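Side-chain contacts in proteolytically activated form of PPO4 Tyrosinase (Agaricus bisporus var. bisporus H97, PDB 4OUA), which oxidises phenols with a pair of copper ions, hydroxylating monophenols and converting the resulting o-diphenols into the o-quinones from which melanin forms: residues H90-S95 against E326-T331; F49-G54 against T61-P66; F86-R91 against W336-L341. All blocks are in the same frame, centred on the assembly; numbering follows the deposited sequence.

Contact 1: residues H90-S95 against E326-T331; sequences HRVYVS and EPFYET. With CU1 (copper (I) ion), chain C.
The F328 ring lies on the backbone of helix 86-109: on one face V92 C sits 4.0 Å from the ring plane, over the centre, with Y93 N nearer the rim, while P327 CD of its own loop covers the opposite face; the peptide bond before P327 is cis. Outside the two segments, W89 meets F328 edge to face. The Y93 ring is oblique to that of F328, the planes inclined at 47° and the centroids 5.8 Å apart, and contact is made at the far end of the phenyl, where F328 CZ comes 3.4 Å from Y93 CD1. Both methyl groups of V92 lie over the helix-side face at the root of the ring, CG2 3.4 Å from F328 CB. V92 CG1 stands between the backbone N and the carbonyl carbon (chi1 60°), which brings it over CD2. The hydroxyl of Y93 looks elsewhere, to the carbonyl of L52. On the same helix, H90 NE2 binds copper at 2.1 Å, sharing the ion with H56 and H81. The side-chain contact is thus apolar, made by dispersion and burial; V92 O and Y93 N pack against the ring face, but the two segments share no hydrogen bond.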
loop_
_atom_site.group_PDB
_atom_site.type_symbol
_atom_site.label_atom_id
_atom_site.label_comp_id
_atom_site.label_asym_id
_atom_site.label_seq_id
_atom_site.Cartn_x
_atom_site.Cartn_y
_atom_site.Cartn_z
ATOM N N HIS A 90 0.936 -1.729 -8.448
ATOM C CA HIS A 90 0.812 -1.506 -7.014
ATOM C C HIS A 90 -0.231 -2.434 -6.395
ATOM O O HIS A 90 -0.153 -2.761 -5.209
ATOM C CB HIS A 90 0.471 -0.042 -6.730
ATOM C CG HIS A 90 1.616 0.895 -6.961
ATOM N ND1 HIS A 90 2.051 1.245 -8.221
ATOM C CD2 HIS A 90 2.427 1.542 -6.090
ATOM C CE1 HIS A 90 3.076 2.071 -8.117
ATOM N NE2 HIS A 90 3.326 2.268 -6.836
ATOM N N ARG A 91 -1.196 -2.865 -7.201
ATOM C CA ARG A 91 -2.202 -3.813 -6.736
ATOM C C ARG A 91 -1.555 -5.120 -6.302
ATOM O O ARG A 91 -1.878 -5.668 -5.246
ATOM C CB ARG A 91 -3.243 -4.082 -7.824
ATOM C CG ARG A 91 -4.016 -5.376 -7.622
ATOM C CD ARG A 91 -5.351 -5.343 -8.341
ATOM N NE ARG A 91 -6.291 -4.436 -7.688
ATOM C CZ ARG A 91 -7.517 -4.181 -8.132
ATOM N NH1 ARG A 91 -7.958 -4.760 -9.241
ATOM N NH2 ARG A 91 -8.302 -3.342 -7.469
ATOM N N VAL A 92 -0.637 -5.612 -7.125
ATOM C CA VAL A 92 0.052 -6.862 -6.841
ATOM C C VAL A 92 1.203 -6.624 -5.861
ATOM O O VAL A 92 1.711 -7.561 -5.242
ATOM C CB VAL A 92 0.576 -7.515 -8.138
ATOM C CG1 VAL A 92 1.556 -6.588 -8.839
ATOM C CG2 VAL A 92 1.214 -8.864 -7.844
ATOM N N TYR A 93 1.602 -5.363 -5.716
ATOM C CA TYR A 93 2.639 -4.990 -4.758
ATOM C C TYR A 93 2.134 -5.163 -3.330
ATOM O O TYR A 93 2.827 -5.713 -2.475
ATOM C CB TYR A 93 3.094 -3.547 -4.982
ATOM C CG TYR A 93 4.295 -3.140 -4.153
ATOM C CD1 TYR A 93 5.162 -4.093 -3.631
ATOM C CD2 TYR A 93 4.554 -1.803 -3.882
ATOM C CE1 TYR A 93 6.257 -3.722 -2.871
ATOM C CE2 TYR A 93 5.645 -1.423 -3.124
ATOM C CZ TYR A 93 6.495 -2.386 -2.621
ATOM O OH TYR A 93 7.583 -2.012 -1.866
ATOM N N VAL A 94 0.922 -4.683 -3.074
ATOM C CA VAL A 94 0.296 -4.855 -1.771
ATOM C C VAL A 94 -0.009 -6.332 -1.522
ATOM O O VAL A 94 -0.061 -6.784 -0.379
ATOM C CB VAL A 94 -1.004 -4.033 -1.654
ATOM C CG1 VAL A 94 -1.614 -4.191 -0.270
ATOM C CG2 VAL A 94 -0.736 -2.569 -1.957
ATOM N N SER A 95 -0.199 -7.080 -2.604
ATOM C CA SER A 95 -0.547 -8.493 -2.510
ATOM C C SER A 95 0.591 -9.330 -1.936
ATOM O O SER A 95 0.361 -10.211 -1.104
ATOM C CB SER A 95 -0.946 -9.032 -3.882
ATOM O OG SER A 95 -2.058 -8.321 -4.389
ATOM N N GLU A 326 7.215 -7.176 -13.035
ATOM C CA GLU A 326 8.329 -7.542 -12.165
ATOM C C GLU A 326 8.285 -6.772 -10.849
ATOM O O GLU A 326 7.893 -5.606 -10.826
ATOM C CB GLU A 326 9.661 -7.280 -12.872
ATOM C CG GLU A 326 9.959 -8.228 -14.020
ATOM C CD GLU A 326 10.405 -9.596 -13.541
ATOM O OE1 GLU A 326 11.035 -9.681 -12.464
ATOM O OE2 GLU A 326 10.121 -10.589 -14.243
ATOM N N PRO A 327 8.687 -7.424 -9.747
ATOM C CA PRO A 327 9.074 -8.837 -9.716
ATOM C C PRO A 327 7.958 -9.738 -9.195
ATOM O O PRO A 327 8.219 -10.643 -8.402
ATOM C CB PRO A 327 10.259 -8.836 -8.755
ATOM C CG PRO A 327 9.886 -7.779 -7.753
ATOM C CD PRO A 327 9.039 -6.746 -8.486
ATOM N N PHE A 328 6.730 -9.489 -9.640
ATOM C CA PHE A 328 5.576 -10.234 -9.149
ATOM C C PHE A 328 5.202 -11.369 -10.098
ATOM O O PHE A 328 4.887 -11.137 -11.264
ATOM C CB PHE A 328 4.386 -9.292 -8.948
ATOM C CG PHE A 328 4.711 -8.076 -8.125
ATOM C CD1 PHE A 328 4.939 -8.185 -6.765
ATOM C CD2 PHE A 328 4.789 -6.824 -8.712
ATOM C CE1 PHE A 328 5.240 -7.069 -6.006
ATOM C CE2 PHE A 328 5.087 -5.704 -7.957
ATOM C CZ PHE A 328 5.313 -5.827 -6.602
ATOM N N TYR A 329 5.233 -12.595 -9.588
ATOM C CA TYR A 329 4.986 -13.778 -10.408
ATOM C C TYR A 329 3.782 -14.589 -9.938
ATOM O O TYR A 329 3.604 -14.823 -8.742
ATOM C CB TYR A 329 6.226 -14.674 -10.429
ATOM C CG TYR A 329 7.299 -14.218 -11.389
ATOM C CD1 TYR A 329 8.046 -13.075 -11.137
ATOM C CD2 TYR A 329 7.571 -14.936 -12.546
ATOM C CE1 TYR A 329 9.029 -12.655 -12.014
ATOM C CE2 TYR A 329 8.553 -14.527 -13.427
ATOM C CZ TYR A 329 9.278 -13.386 -13.157
ATOM O OH TYR A 329 10.256 -12.975 -14.032
ATOM N N GLU A 330 2.961 -15.017 -10.893
ATOM C CA GLU A 330 1.825 -15.886 -10.606
ATOM C C GLU A 330 2.316 -17.247 -10.127
ATOM O O GLU A 330 1.784 -17.813 -9.174
ATOM C CB GLU A 330 0.945 -16.049 -11.845
ATOM C CG GLU A 330 0.551 -14.742 -12.509
ATOM C CD GLU A 330 -0.212 -14.954 -13.803
ATOM O OE1 GLU A 330 -0.455 -13.961 -14.522
ATOM O OE2 GLU A 330 -0.566 -16.116 -14.102
ATOM N N THR A 331 3.334 -17.766 -10.807
ATOM C CA THR A 331 3.976 -19.013 -10.415
ATOM C C THR A 331 5.491 -18.854 -10.485
ATOM O O THR A 331 6.002 -17.737 -10.543
ATOM C CB THR A 331 3.537 -20.192 -11.309
ATOM O OG1 THR A 331 4.034 -20.002 -12.639
ATOM C CG2 THR A 331 2.021 -20.298 -11.346
HETATM CU CU CU1 C . 4.911 3.403 -6.104
HETATM O O HOH W 1 4.435 5.457 -4.926
#

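Contact 2: residues F49-G54 against T61-P66; sequences FFQLSG and TPWAKP. With NA (sodium ion), chain E.
Q51 and L52 of the short helix 49-54 pack against W63 in the loop that follows, a local, largely buried contact of mixed character, in which an indole meets a helix carbonyl, a methylene and a leucine methyl as the chain folds back on itself between this helix and helix 86-109. The indole stands with its CG anti to the backbone N (chi1 -180°), which carries the ring toward the helix. The closest approach is Q51 O to W63 CD1, 3.5 Å. Q51 CB lies in the ring plane at the pyrrole edge, 4.0 Å from W63 NE1; the two side chains run past each other in opposite directions, the amide plane 4° from that of the ring. L52 CD2 touches the six-membered part at W63 CZ2, 3.8 Å away, and A64 CB lies over one indole face. The polar ends are satisfied beyond the segments: W63 NE1 bonds to Y46 O, and Q51 NE2 to Q43 O. G54 O binds sodium at 2.0 Å; G57 O, P59 O and two waters complete the site. One water donates to T61 O at 2.8 Å, bridging ion and loop. Mixed packing and a hydrated cation therefore act side by side, the ion probably offsetting the partial negative charge of gathered carbonyl oxygens.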
loop_
_atom_site.group_PDB
_atom_site.type_symbol
_atom_site.label_atom_id
_atom_site.label_comp_id
_atom_site.label_asym_id
_atom_site.label_seq_id
_atom_site.Cartn_x
_atom_site.Cartn_y
_atom_site.Cartn_z
ATOM N N PHE A 49 10.558 -7.081 6.066
ATOM C CA PHE A 49 9.992 -5.760 5.826
ATOM C C PHE A 49 10.896 -4.905 4.943
ATOM O O PHE A 49 10.415 -4.125 4.124
ATOM C CB PHE A 49 9.736 -5.045 7.156
ATOM C CG PHE A 49 9.134 -3.676 7.007
ATOM C CD1 PHE A 49 9.940 -2.554 6.918
ATOM C CD2 PHE A 49 7.761 -3.512 6.963
ATOM C CE1 PHE A 49 9.388 -1.292 6.785
ATOM C CE2 PHE A 49 7.202 -2.254 6.830
ATOM C CZ PHE A 49 8.017 -1.143 6.742
ATOM N N PHE A 50 12.206 -5.060 5.111
ATOM C CA PHE A 50 13.171 -4.246 4.378
ATOM C C PHE A 50 13.186 -4.575 2.888
ATOM O O PHE A 50 13.127 -3.677 2.049
ATOM C CB PHE A 50 14.574 -4.424 4.963
ATOM C CG PHE A 50 15.618 -3.581 4.292
ATOM C CD1 PHE A 50 15.810 -2.263 4.671
ATOM C CD2 PHE A 50 16.405 -4.103 3.280
ATOM C CE1 PHE A 50 16.768 -1.482 4.054
ATOM C CE2 PHE A 50 17.365 -3.327 2.659
ATOM C CZ PHE A 50 17.546 -2.016 3.048
ATOM N N GLN A 51 13.268 -5.861 2.563
ATOM C CA GLN A 51 13.308 -6.289 1.169
ATOM C C GLN A 51 11.967 -6.064 0.480
ATOM O O GLN A 51 11.917 -5.783 -0.717
ATOM C CB GLN A 51 13.713 -7.761 1.068
ATOM C CG GLN A 51 15.193 -8.009 1.312
ATOM C CD GLN A 51 16.073 -7.331 0.279
ATOM O OE1 GLN A 51 15.888 -7.513 -0.924
ATOM N NE2 GLN A 51 17.031 -6.538 0.743
ATOM N N LEU A 52 10.885 -6.190 1.242
ATOM C CA LEU A 52 9.547 -5.965 0.708
ATOM C C LEU A 52 9.343 -4.497 0.342
ATOM O O LEU A 52 8.844 -4.182 -0.739
ATOM C CB LEU A 52 8.485 -6.415 1.714
ATOM C CG LEU A 52 8.354 -7.925 1.926
ATOM C CD1 LEU A 52 7.335 -8.234 3.014
ATOM C CD2 LEU A 52 7.979 -8.624 0.625
ATOM N N SER A 53 9.729 -3.603 1.246
ATOM C CA SER A 53 9.649 -2.172 0.984
ATOM C C SER A 53 10.745 -1.748 0.016
ATOM O O SER A 53 10.597 -0.773 -0.721
ATOM C CB SER A 53 9.758 -1.375 2.284
ATOM O OG SER A 53 8.669 -1.657 3.144
ATOM N N GLY A 54 11.846 -2.491 0.027
ATOM C CA GLY A 54 12.969 -2.212 -0.846
ATOM C C GLY A 54 12.620 -2.390 -2.310
ATOM O O GLY A 54 13.286 -1.843 -3.182
ATOM N N THR A 61 18.168 -3.324 -6.328
ATOM C CA THR A 61 18.554 -4.724 -6.480
ATOM C C THR A 61 17.347 -5.600 -6.797
ATOM O O THR A 61 16.228 -5.295 -6.386
ATOM C CB THR A 61 19.240 -5.263 -5.208
ATOM O OG1 THR A 61 18.336 -5.173 -4.100
ATOM C CG2 THR A 61 20.499 -4.464 -4.897
ATOM N N PRO A 62 17.576 -6.697 -7.534
ATOM C CA PRO A 62 16.532 -7.669 -7.880
ATOM C C PRO A 62 15.928 -8.318 -6.637
ATOM O O PRO A 62 16.645 -8.558 -5.666
ATOM C CB PRO A 62 17.279 -8.705 -8.727
ATOM C CG PRO A 62 18.503 -8.001 -9.212
ATOM C CD PRO A 62 18.879 -7.060 -8.113
ATOM N N TRP A 63 14.629 -8.600 -6.669
ATOM C CA TRP A 63 13.954 -9.192 -5.518
ATOM C C TRP A 63 13.465 -10.611 -5.798
ATOM O O TRP A 63 12.644 -10.832 -6.691
ATOM C CB TRP A 63 12.779 -8.316 -5.082
ATOM C CG TRP A 63 12.043 -8.859 -3.897
ATOM C CD1 TRP A 63 12.351 -8.665 -2.584
ATOM C CD2 TRP A 63 10.874 -9.686 -3.919
ATOM N NE1 TRP A 63 11.446 -9.320 -1.784
ATOM C CE2 TRP A 63 10.530 -9.956 -2.580
ATOM C CE3 TRP A 63 10.085 -10.225 -4.940
ATOM C CZ2 TRP A 63 9.430 -10.739 -2.234
ATOM C CZ3 TRP A 63 8.994 -11.003 -4.596
ATOM C CH2 TRP A 63 8.677 -11.252 -3.255
ATOM N N ALA A 64 13.974 -11.564 -5.023
ATOM C CA ALA A 64 13.576 -12.965 -5.141
ATOM C C ALA A 64 13.794 -13.495 -6.554
ATOM O O ALA A 64 12.941 -14.195 -7.103
ATOM C CB ALA A 64 12.123 -13.136 -4.727
ATOM N N LYS A 65 14.938 -13.157 -7.140
ATOM C CA LYS A 65 15.268 -13.606 -8.486
ATOM C C LYS A 65 16.216 -14.799 -8.446
ATOM O O LYS A 65 17.143 -14.834 -7.635
ATOM C CB LYS A 65 15.889 -12.466 -9.295
ATOM C CG LYS A 65 15.036 -11.208 -9.352
ATOM C CD LYS A 65 13.677 -11.482 -9.980
ATOM C CE LYS A 65 13.815 -11.937 -11.424
ATOM N NZ LYS A 65 12.496 -12.236 -12.042
ATOM N N PRO A 66 15.976 -15.787 -9.322
ATOM C CA PRO A 66 16.811 -16.985 -9.474
ATOM C C PRO A 66 18.281 -16.649 -9.706
ATOM O O PRO A 66 18.604 -15.518 -10.068
ATOM C CB PRO A 66 16.208 -17.674 -10.698
ATOM C CG PRO A 66 14.782 -17.253 -10.689
ATOM C CD PRO A 66 14.780 -15.839 -10.180
HETATM NA NA NA E . 14.577 -1.860 -4.780
HETATM O O HOH W 2 14.193 -4.208 -4.832
HETATM O O HOH W 3 14.662 -2.156 -6.940
#

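Contact 3: residues F86-R91 against W336-L341; sequences FPTWHR and WTSVPL. With CU1 (copper (I) ion), chain C.
In T88 the hydroxyl stands between the backbone N and the carbonyl carbon (chi1 57°), and in S338 it lies beside the backbone N, which points the two hydroxyls at each other across the contact: T88 OG1 is 2.9 Å from S338 OG in a hydrogen bond whose donor could be either. T88 OG1 has a second partner in L85 O, just before the start of the helix, while T88 CG2 rests 3.6 Å from S338 CB and adds an apolar touch beside the polar one. R91 is extended as far as its third torsion and bends there, at -71°, swinging the guanidinium alongside the end of the loop segment. Its NH1 then gives a hydrogen bond of 2.7 Å to L341 O, which lies in the guanidinium plane and receives the proton almost end-on. L341 CD1 also packs on the helix backbone, 3.5 Å from T88 O. T88 and R91 share helix 86-109, one of the helices of the copper-binding core of the tyrosinase fold, with H90. The imidazole of H90 is sandwiched there between F86 CE1 on one face and W89 CE3 over the centre of the other, and its ND1 bonds to F86 O at 2.7 Å, which fixes the ring's rotation while the other nitrogen faces the metal. The R91 guanidinium also meets helix 277-295, which carries the copper ligand H282: D286 forms a salt bridge with NE, and Q293 OE1 accepts a further bond from NH1. S338 O, for its part, accepts from W300 NE1.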
loop_
_atom_site.group_PDB
_atom_site.type_symbol
_atom_site.label_atom_id
_atom_site.label_comp_id
_atom_site.label_asym_id
_atom_site.label_seq_id
_atom_site.Cartn_x
_atom_site.Cartn_y
_atom_site.Cartn_z
ATOM N N PHE A 86 0.809 1.942 -13.408
ATOM C CA PHE A 86 0.831 2.363 -12.008
ATOM C C PHE A 86 -0.189 1.620 -11.144
ATOM O O PHE A 86 0.174 1.032 -10.126
ATOM C CB PHE A 86 0.592 3.871 -11.892
ATOM C CG PHE A 86 0.383 4.340 -10.480
ATOM C CD1 PHE A 86 1.462 4.525 -9.631
ATOM C CD2 PHE A 86 -0.891 4.587 -9.998
ATOM C CE1 PHE A 86 1.274 4.950 -8.328
ATOM C CE2 PHE A 86 -1.085 5.013 -8.696
ATOM C CZ PHE A 86 0.001 5.194 -7.860
ATOM N N PRO A 87 -1.468 1.649 -11.547
ATOM C CA PRO A 87 -2.516 0.994 -10.753
ATOM C C PRO A 87 -2.297 -0.509 -10.578
ATOM O O PRO A 87 -2.412 -1.012 -9.461
ATOM C CB PRO A 87 -3.787 1.266 -11.564
ATOM C CG PRO A 87 -3.475 2.496 -12.350
ATOM C CD PRO A 87 -2.026 2.372 -12.701
ATOM N N THR A 88 -1.983 -1.212 -11.663
ATOM C CA THR A 88 -1.874 -2.667 -11.616
ATOM C C THR A 88 -0.620 -3.139 -10.886
ATOM O O THR A 88 -0.662 -4.129 -10.158
ATOM C CB THR A 88 -1.885 -3.283 -13.030
ATOM O OG1 THR A 88 -0.829 -2.718 -13.814
ATOM C CG2 THR A 88 -3.216 -3.020 -13.714
ATOM N N TRP A 89 0.492 -2.435 -11.079
ATOM C CA TRP A 89 1.747 -2.832 -10.447
ATOM C C TRP A 89 1.656 -2.736 -8.930
ATOM O O TRP A 89 2.228 -3.556 -8.213
ATOM C CB TRP A 89 2.912 -1.976 -10.949
ATOM C CG TRP A 89 4.236 -2.395 -10.370
ATOM C CD1 TRP A 89 5.139 -3.254 -10.925
ATOM C CD2 TRP A 89 4.796 -1.980 -9.116
ATOM N NE1 TRP A 89 6.227 -3.398 -10.098
ATOM C CE2 TRP A 89 6.042 -2.627 -8.981
ATOM C CE3 TRP A 89 4.367 -1.125 -8.097
ATOM C CZ2 TRP A 89 6.861 -2.443 -7.871
ATOM C CZ3 TRP A 89 5.183 -0.944 -6.995
ATOM C CH2 TRP A 89 6.414 -1.601 -6.891
ATOM N N HIS A 90 0.936 -1.729 -8.448
ATOM C CA HIS A 90 0.812 -1.506 -7.014
ATOM C C HIS A 90 -0.231 -2.434 -6.395
ATOM O O HIS A 90 -0.153 -2.761 -5.209
ATOM C CB HIS A 90 0.471 -0.042 -6.730
ATOM C CG HIS A 90 1.616 0.895 -6.961
ATOM N ND1 HIS A 90 2.051 1.245 -8.221
ATOM C CD2 HIS A 90 2.427 1.542 -6.090
ATOM C CE1 HIS A 90 3.076 2.071 -8.117
ATOM N NE2 HIS A 90 3.326 2.268 -6.836
ATOM N N ARG A 91 -1.196 -2.865 -7.201
ATOM C CA ARG A 91 -2.202 -3.813 -6.736
ATOM C C ARG A 91 -1.555 -5.120 -6.302
ATOM O O ARG A 91 -1.878 -5.668 -5.246
ATOM C CB ARG A 91 -3.243 -4.082 -7.824
ATOM C CG ARG A 91 -4.016 -5.376 -7.622
ATOM C CD ARG A 91 -5.351 -5.343 -8.341
ATOM N NE ARG A 91 -6.291 -4.436 -7.688
ATOM C CZ ARG A 91 -7.517 -4.181 -8.132
ATOM N NH1 ARG A 91 -7.958 -4.760 -9.241
ATOM N NH2 ARG A 91 -8.302 -3.342 -7.469
ATOM N N TRP A 336 3.308 -11.846 -13.441
ATOM C CA TRP A 336 1.965 -11.282 -13.411
ATOM C C TRP A 336 1.746 -10.318 -14.573
ATOM O O TRP A 336 2.693 -9.728 -15.095
ATOM C CB TRP A 336 1.708 -10.562 -12.086
ATOM C CG TRP A 336 1.161 -11.447 -11.011
ATOM C CD1 TRP A 336 1.834 -11.942 -9.932
ATOM C CD2 TRP A 336 -0.178 -11.944 -10.911
ATOM N NE1 TRP A 336 0.996 -12.717 -9.166
ATOM C CE2 TRP A 336 -0.245 -12.735 -9.747
ATOM C CE3 TRP A 336 -1.327 -11.800 -11.695
ATOM C CZ2 TRP A 336 -1.414 -13.377 -9.346
ATOM C CZ3 TRP A 336 -2.488 -12.438 -11.296
ATOM C CH2 TRP A 336 -2.522 -13.217 -10.133
ATOM N N THR A 337 0.489 -10.169 -14.974
ATOM C CA THR A 337 0.117 -9.205 -16.000
ATOM C C THR A 337 -1.131 -8.444 -15.564
ATOM O O THR A 337 -1.810 -8.842 -14.615
ATOM C CB THR A 337 -0.129 -9.884 -17.361
ATOM O OG1 THR A 337 -1.104 -10.923 -17.212
ATOM C CG2 THR A 337 1.163 -10.485 -17.894
ATOM N N SER A 338 -1.425 -7.350 -16.258
ATOM C CA SER A 338 -2.523 -6.472 -15.879
ATOM C C SER A 338 -3.892 -7.065 -16.208
ATOM O O SER A 338 -4.879 -6.775 -15.531
ATOM C CB SER A 338 -2.366 -5.117 -16.567
ATOM O OG SER A 338 -1.168 -4.474 -16.160
ATOM N N VAL A 339 -3.944 -7.896 -17.245
ATOM C CA VAL A 339 -5.207 -8.448 -17.733
ATOM C C VAL A 339 -6.028 -9.141 -16.642
ATOM O O VAL A 339 -7.195 -8.805 -16.440
ATOM C CB VAL A 339 -4.969 -9.451 -18.881
ATOM C CG1 VAL A 339 -6.293 -10.025 -19.364
ATOM C CG2 VAL A 339 -4.226 -8.783 -20.024
ATOM N N PRO A 340 -5.426 -10.115 -15.940
ATOM C CA PRO A 340 -6.159 -10.854 -14.905
ATOM C C PRO A 340 -6.414 -10.046 -13.630
ATOM O O PRO A 340 -7.318 -10.390 -12.868
ATOM C CB PRO A 340 -5.237 -12.041 -14.609
ATOM C CG PRO A 340 -3.879 -11.551 -14.955
ATOM C CD PRO A 340 -4.063 -10.643 -16.133
ATOM N N LEU A 341 -5.638 -8.988 -13.412
ATOM C CA LEU A 341 -5.696 -8.242 -12.157
ATOM C C LEU A 341 -6.960 -7.401 -12.001
ATOM O O LEU A 341 -7.056 -6.580 -11.087
ATOM C CB LEU A 341 -4.467 -7.342 -12.022
ATOM C CG LEU A 341 -3.140 -8.074 -11.835
ATOM C CD1 LEU A 341 -2.015 -7.082 -11.582
ATOM C CD2 LEU A 341 -3.244 -9.084 -10.702
HETATM CU CU CU1 C . 4.911 3.403 -6.104
HETATM O O HOH W 1 4.435 5.457 -4.926
#

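In the fold
Contacts 1 and 3 lie on helix 86-109 with centres 8 Å apart, and their loop partners 326-331 and 336-341 are joined by the bond F328 O to W336 N, while W89 NE1 reaches E326 O. All touching residues of both are buried, yet the chemistry divides: contact 1 is apolar in its side chains, whereas contact 3 joins two hydroxyls, a guanidinium and the packing of a leucine. Contact 2, on helix 49-54, is farther from the chain's centre and includes the partly exposed Q51; its packing is accompanied by a sodium site instead of a copper ligand. Its loop is tied to that of contact 1 by the K65–E326 salt bridge, but it does not touch contact 3.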